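Local coordinates for protein dihydropyrimidine amidohydrolase (Dictyostelium discoideum, PDB 2FTW) that catalyses the reversible hydrolytic ring opening of dihydropyrimidines, the second step of reductive pyrimidine breakdown, as a zinc-dependent homotetrameric amidohydrolase, at residues V243-V248 with D255-H260; G308-Y313 with G317-V322. One frame throughout, in Å; residues are numbered along the deposited sequence.

Interaction 1: V243-V248 with D255-H260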
loop_
_atom_site.group_PDB
_atom_site.type_symbol
_atom_site.label_atom_id
_atom_site.label_comp_id
_atom_site.label_asym_id
_atom_site.label_seq_id
_atom_site.Cartn_x
_atom_site.Cartn_y
_atom_site.Cartn_z
ATOM N N VAL A 243 -6.236 17.318 -13.653
ATOM C CA VAL A 243 -7.302 16.423 -14.104
ATOM C C VAL A 243 -8.316 16.142 -12.967
ATOM O O VAL A 243 -7.958 16.150 -11.797
ATOM C CB VAL A 243 -6.707 15.092 -14.688
ATOM C CG1 VAL A 243 -6.041 14.265 -13.608
ATOM C CG2 VAL A 243 -7.764 14.274 -15.404
ATOM N N TYR A 244 -9.569 15.869 -13.330
ATOM C CA TYR A 244 -10.692 15.753 -12.359
ATOM C C TYR A 244 -11.522 14.535 -12.724
ATOM O O TYR A 244 -12.095 14.477 -13.807
ATOM C CB TYR A 244 -11.523 17.039 -12.412
ATOM C CG TYR A 244 -12.754 17.181 -11.495
ATOM C CD1 TYR A 244 -13.954 16.536 -11.801
ATOM C CD2 TYR A 244 -12.734 18.005 -10.369
ATOM C CE1 TYR A 244 -15.098 16.674 -10.988
ATOM C CE2 TYR A 244 -13.898 18.179 -9.548
ATOM C CZ TYR A 244 -15.074 17.496 -9.871
ATOM O OH TYR A 244 -16.245 17.630 -9.104
ATOM N N ILE A 245 -11.548 13.544 -11.839
ATOM C CA ILE A 245 -12.262 12.305 -12.094
ATOM C C ILE A 245 -13.716 12.398 -11.584
ATOM O O ILE A 245 -13.958 12.427 -10.395
ATOM C CB ILE A 245 -11.571 11.090 -11.435
ATOM C CG1 ILE A 245 -10.041 11.122 -11.653
ATOM C CG2 ILE A 245 -12.168 9.822 -11.976
ATOM C CD1 ILE A 245 -9.603 11.044 -13.113
ATOM N N VAL A 246 -14.661 12.431 -12.512
ATOM C CA VAL A 246 -16.083 12.579 -12.192
ATOM C C VAL A 246 -16.667 11.232 -11.782
ATOM O O VAL A 246 -16.151 10.177 -12.183
ATOM C CB VAL A 246 -16.903 13.158 -13.392
ATOM C CG1 VAL A 246 -16.246 14.405 -13.970
ATOM C CG2 VAL A 246 -17.107 12.120 -14.477
ATOM N N HIS A 247 -17.771 11.278 -11.036
ATOM C CA HIS A 247 -18.402 10.085 -10.452
ATOM C C HIS A 247 -17.461 8.894 -10.192
ATOM O O HIS A 247 -17.571 7.834 -10.815
ATOM C CB HIS A 247 -19.642 9.644 -11.242
ATOM C CG HIS A 247 -19.449 9.585 -12.726
ATOM N ND1 HIS A 247 -18.471 8.822 -13.323
ATOM C CD2 HIS A 247 -20.142 10.168 -13.731
ATOM C CE1 HIS A 247 -18.548 8.963 -14.635
ATOM N NE2 HIS A 247 -19.558 9.770 -14.910
ATOM N N VAL A 248 -16.553 9.085 -9.240
ATOM C CA VAL A 248 -15.716 7.999 -8.742
ATOM C C VAL A 248 -16.618 7.088 -7.908
ATOM O O VAL A 248 -17.034 7.460 -6.814
ATOM C CB VAL A 248 -14.543 8.549 -7.912
ATOM C CG1 VAL A 248 -13.705 7.426 -7.314
ATOM C CG2 VAL A 248 -13.673 9.450 -8.776
ATOM N N ASP A 255 -8.641 4.226 -4.783
ATOM C CA ASP A 255 -7.273 3.816 -4.445
ATOM C C ASP A 255 -6.257 4.317 -5.449
ATOM O O ASP A 255 -5.174 4.748 -5.062
ATOM C CB ASP A 255 -7.134 2.280 -4.405
ATOM C CG ASP A 255 -7.881 1.619 -3.230
ATOM O OD1 ASP A 255 -8.293 2.319 -2.264
ATOM O OD2 ASP A 255 -8.054 0.370 -3.300
ATOM N N VAL A 256 -6.567 4.198 -6.737
ATOM C CA VAL A 256 -5.685 4.730 -7.791
ATOM C C VAL A 256 -5.423 6.227 -7.614
ATOM O O VAL A 256 -4.285 6.680 -7.719
ATOM C CB VAL A 256 -6.251 4.452 -9.217
ATOM C CG1 VAL A 256 -5.637 5.372 -10.234
ATOM C CG2 VAL A 256 -6.025 3.001 -9.612
ATOM N N ILE A 257 -6.484 6.990 -7.372
ATOM C CA ILE A 257 -6.384 8.437 -7.154
ATOM C C ILE A 257 -5.507 8.741 -5.930
ATOM O O ILE A 257 -4.664 9.639 -5.957
ATOM C CB ILE A 257 -7.800 9.080 -6.981
ATOM C CG1 ILE A 257 -8.585 8.994 -8.290
ATOM C CG2 ILE A 257 -7.697 10.548 -6.545
ATOM C CD1 ILE A 257 -10.045 9.496 -8.220
ATOM N N CYS A 258 -5.699 7.983 -4.855
ATOM C CA CYS A 258 -4.911 8.177 -3.640
ATOM C C CYS A 258 -3.437 7.904 -3.934
ATOM O O CYS A 258 -2.568 8.691 -3.562
ATOM C CB CYS A 258 -5.422 7.246 -2.551
ATOM S SG CYS A 258 -4.433 7.164 -1.066
ATOM N N LYS A 259 -3.177 6.787 -4.614
ATOM C CA LYS A 259 -1.833 6.394 -5.000
ATOM C C LYS A 259 -1.081 7.516 -5.719
ATOM O O LYS A 259 -0.012 7.930 -5.277
ATOM C CB LYS A 259 -1.896 5.145 -5.879
ATOM C CG LYS A 259 -0.562 4.734 -6.528
ATOM C CD LYS A 259 -0.777 3.682 -7.607
ATOM C CE LYS A 259 -1.431 4.257 -8.872
ATOM N NZ LYS A 259 -1.590 3.228 -9.963
ATOM N N HIS A 260 -1.628 7.979 -6.839
ATOM C CA HIS A 260 -1.046 9.093 -7.594
ATOM C C HIS A 260 -0.956 10.424 -6.811
ATOM O O HIS A 260 0.034 11.155 -6.931
ATOM C CB HIS A 260 -1.857 9.351 -8.870
ATOM C CG HIS A 260 -1.718 8.293 -9.915
ATOM N ND1 HIS A 260 -0.614 8.197 -10.732
ATOM C CD2 HIS A 260 -2.570 7.316 -10.314
ATOM C CE1 HIS A 260 -0.778 7.185 -11.569
ATOM N NE2 HIS A 260 -1.959 6.637 -11.338
#

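Interaction 2: G308-Y313 with G317-V322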
loop_
_atom_site.group_PDB
_atom_site.type_symbol
_atom_site.label_atom_id
_atom_site.label_comp_id
_atom_site.label_asym_id
_atom_site.label_seq_id
_atom_site.Cartn_x
_atom_site.Cartn_y
_atom_site.Cartn_z
ATOM N N GLY A 308 -18.594 3.383 2.581
ATOM C CA GLY A 308 -17.790 3.749 3.743
ATOM C C GLY A 308 -16.372 4.141 3.353
ATOM O O GLY A 308 -15.818 5.106 3.887
ATOM N N VAL A 309 -15.786 3.396 2.426
ATOM C CA VAL A 309 -14.419 3.664 1.952
ATOM C C VAL A 309 -14.355 4.939 1.122
ATOM O O VAL A 309 -13.408 5.700 1.241
ATOM C CB VAL A 309 -13.865 2.467 1.132
ATOM C CG1 VAL A 309 -12.543 2.819 0.422
ATOM C CG2 VAL A 309 -13.659 1.266 2.034
ATOM N N LEU A 310 -15.361 5.164 0.284
ATOM C CA LEU A 310 -15.490 6.426 -0.442
ATOM C C LEU A 310 -15.544 7.630 0.526
ATOM O O LEU A 310 -14.913 8.663 0.260
ATOM C CB LEU A 310 -16.712 6.407 -1.371
ATOM C CG LEU A 310 -16.625 5.493 -2.606
ATOM C CD1 LEU A 310 -17.866 5.650 -3.453
ATOM C CD2 LEU A 310 -15.376 5.755 -3.475
ATOM N N MET A 311 -16.271 7.491 1.639
ATOM C CA MET A 311 -16.372 8.561 2.643
ATOM C C MET A 311 -15.066 8.751 3.410
ATOM O O MET A 311 -14.677 9.883 3.692
ATOM C CB MET A 311 -17.523 8.299 3.607
ATOM C CG MET A 311 -17.841 9.454 4.547
ATOM S SD MET A 311 -18.435 10.925 3.692
ATOM C CE MET A 311 -20.186 10.576 3.493
ATOM N N ASP A 312 -14.387 7.656 3.744
ATOM C CA ASP A 312 -13.019 7.731 4.299
ATOM C C ASP A 312 -12.089 8.586 3.437
ATOM O O ASP A 312 -11.416 9.489 3.939
ATOM C CB ASP A 312 -12.407 6.324 4.429
ATOM C CG ASP A 312 -13.052 5.490 5.537
ATOM O OD1 ASP A 312 -13.771 6.053 6.393
ATOM O OD2 ASP A 312 -12.827 4.259 5.548
ATOM N N TYR A 313 -12.058 8.317 2.135
ATOM C CA TYR A 313 -11.205 9.096 1.222
ATOM C C TYR A 313 -11.634 10.545 1.141
ATOM O O TYR A 313 -10.799 11.455 1.044
ATOM C CB TYR A 313 -11.250 8.501 -0.171
ATOM C CG TYR A 313 -10.337 7.318 -0.359
ATOM C CD1 TYR A 313 -8.967 7.456 -0.198
ATOM C CD2 TYR A 313 -10.833 6.068 -0.727
ATOM C CE1 TYR A 313 -8.093 6.369 -0.385
ATOM C CE2 TYR A 313 -9.965 4.974 -0.929
ATOM C CZ TYR A 313 -8.600 5.147 -0.752
ATOM O OH TYR A 313 -7.733 4.099 -0.943
ATOM N N GLY A 317 -9.571 14.005 2.077
ATOM C CA GLY A 317 -9.284 14.933 1.003
ATOM C C GLY A 317 -8.632 14.284 -0.203
ATOM O O GLY A 317 -8.154 14.988 -1.095
ATOM N N ASP A 318 -8.627 12.948 -0.237
ATOM C CA ASP A 318 -8.168 12.206 -1.409
ATOM C C ASP A 318 -9.271 12.169 -2.442
ATOM O O ASP A 318 -9.012 11.910 -3.619
ATOM C CB ASP A 318 -7.722 10.789 -1.035
ATOM C CG ASP A 318 -6.327 10.763 -0.441
ATOM O OD1 ASP A 318 -5.398 11.237 -1.138
ATOM O OD2 ASP A 318 -6.152 10.294 0.724
ATOM N N LEU A 319 -10.503 12.362 -1.980
ATOM C CA LEU A 319 -11.629 12.752 -2.829
ATOM C C LEU A 319 -12.050 14.129 -2.352
ATOM O O LEU A 319 -11.924 14.441 -1.181
ATOM C CB LEU A 319 -12.788 11.755 -2.734
ATOM C CG LEU A 319 -12.520 10.374 -3.350
ATOM C CD1 LEU A 319 -13.726 9.469 -3.185
ATOM C CD2 LEU A 319 -12.132 10.445 -4.826
ATOM N N ASP A 320 -12.506 14.971 -3.265
ATOM C CA ASP A 320 -12.582 16.398 -2.960
ATOM C C ASP A 320 -13.977 16.861 -2.617
ATOM O O ASP A 320 -14.180 17.452 -1.564
ATOM C CB ASP A 320 -12.016 17.228 -4.106
ATOM C CG ASP A 320 -10.574 16.905 -4.378
ATOM O OD1 ASP A 320 -10.315 15.882 -5.063
ATOM O OD2 ASP A 320 -9.707 17.661 -3.889
ATOM N N CYS A 321 -14.927 16.583 -3.499
ATOM C CA CYS A 321 -16.271 17.148 -3.388
ATOM C C CYS A 321 -17.336 16.210 -3.960
ATOM O O CYS A 321 -17.041 15.369 -4.801
ATOM C CB CYS A 321 -16.300 18.489 -4.118
ATOM S SG CYS A 321 -15.541 18.411 -5.772
ATOM N N VAL A 322 -18.577 16.381 -3.519
ATOM C CA VAL A 322 -19.675 15.483 -3.887
ATOM C C VAL A 322 -20.594 16.109 -4.936
ATOM O O VAL A 322 -21.090 17.215 -4.741
ATOM C CB VAL A 322 -20.541 15.127 -2.666
ATOM C CG1 VAL A 322 -21.456 13.944 -2.979
ATOM C CG2 VAL A 322 -19.672 14.815 -1.458
#

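Interaction 1: V243-V248 with D255-H260
One methyl carries the whole apolar contact: I257 CD1 lies 3.7 Å from V248 CG2 and 3.8 Å from I245 CG1. This is a small instance of the general rule that a beta-alpha-beta unit packs its helix on its strand through apolar side chains. I257 and V248 reach toward each other tip to tip, whereas I245 and I257 slide past one another in opposite directions. CD1 of I257 lies anti to CA about the CB-CG1 bond (chi2 175°), which carries the methyl off the helix. All three side chains are buried, and together they join helix 251-262 to segment 243-248 in a unit of the (beta/alpha)8 barrel that continues into strand 267-269.

Polar and metal interactions of 243-248 are made to other partners. H247, further along the segment, binds zinc alongside H191, and its backbone N is held by the E270 carboxylate. V246 CG2 sits 3.4 Å above the H247 imidazole, over its centre.

No hydrogen bond spans the two segments, and only 101 Å² is buried between them. The contact is therefore small, apolar and without directional bonds across it, while H247 is fixed by zinc and by E270.

Interaction 2: G308-Y313 with G317-V322
Y313 touches L319 at the root of its side chain, where CB lies 3.9 Å from L319 CG and 4.0 Å from L319 CD1. With CG swung beside the backbone N (chi1 -82°), the ring leaves this leucine and passes D318 instead, its CD1 resting 3.7 Å from D318 CB. The approach is oblique, and the D318 carboxylate stands nearly perpendicular to the phenol. One atom further out, CE1 packs on CB of C258, and the side chain also packs on A254, so helix 251-262 flanks its outer part. At the tip, the hydroxyl comes so close to D255 OD1 that the geometry of this approach is doubtful.

The backbone of the same tyrosine supplies the polar half of the contact. Its segment lies on helix 306-316, which ends in a Schellman motif, a general way of ending a helix and turning the chain back against it. G317, the first residue beyond the helix, takes a positive phi of 86°, a conformation that the absence of a side chain makes easy. D318 N then donates back to Y313 O at 2.9 Å. L319 N donates to that oxygen too, at 3.2 Å, but from 68° out of the carbonyl plane. Both donors come from the same face of that plane, so two successive amides grip one buried carbonyl as the chain turns away.

Folding back in this way brings L319 under the last turns of the helix. Its CD1 lies 3.7 Å from L310 O and 4.1 Å from L310 CD2, the two leucine side chains crossing at a slant. D318 looks to the subunit interface, where its OD1 forms a salt bridge with R316 of the second subunit.

The two interactions come in series along the chain, with interaction 1 closing before interaction 2 opens, and their centres are about 10 Å apart on the same side of the chain's centre. Both lie in the amidohydrolase barrel, separated along the chain by strand 267-269 and helices 273-277 and 288-292, and helix 251-262 is common ground, touching both the strand segment and helix 306-316. Direct touches tie them further: I257 CG2 lies 3.5 Å from D318 O, and Y244 OH lies 3.5 Å from C321 SG. Segment 243-248 contains the zinc ligand H247, while 317-322 runs on toward the ligand D325. Both packing units thus adjoin chain segments serving the same two-zinc centre.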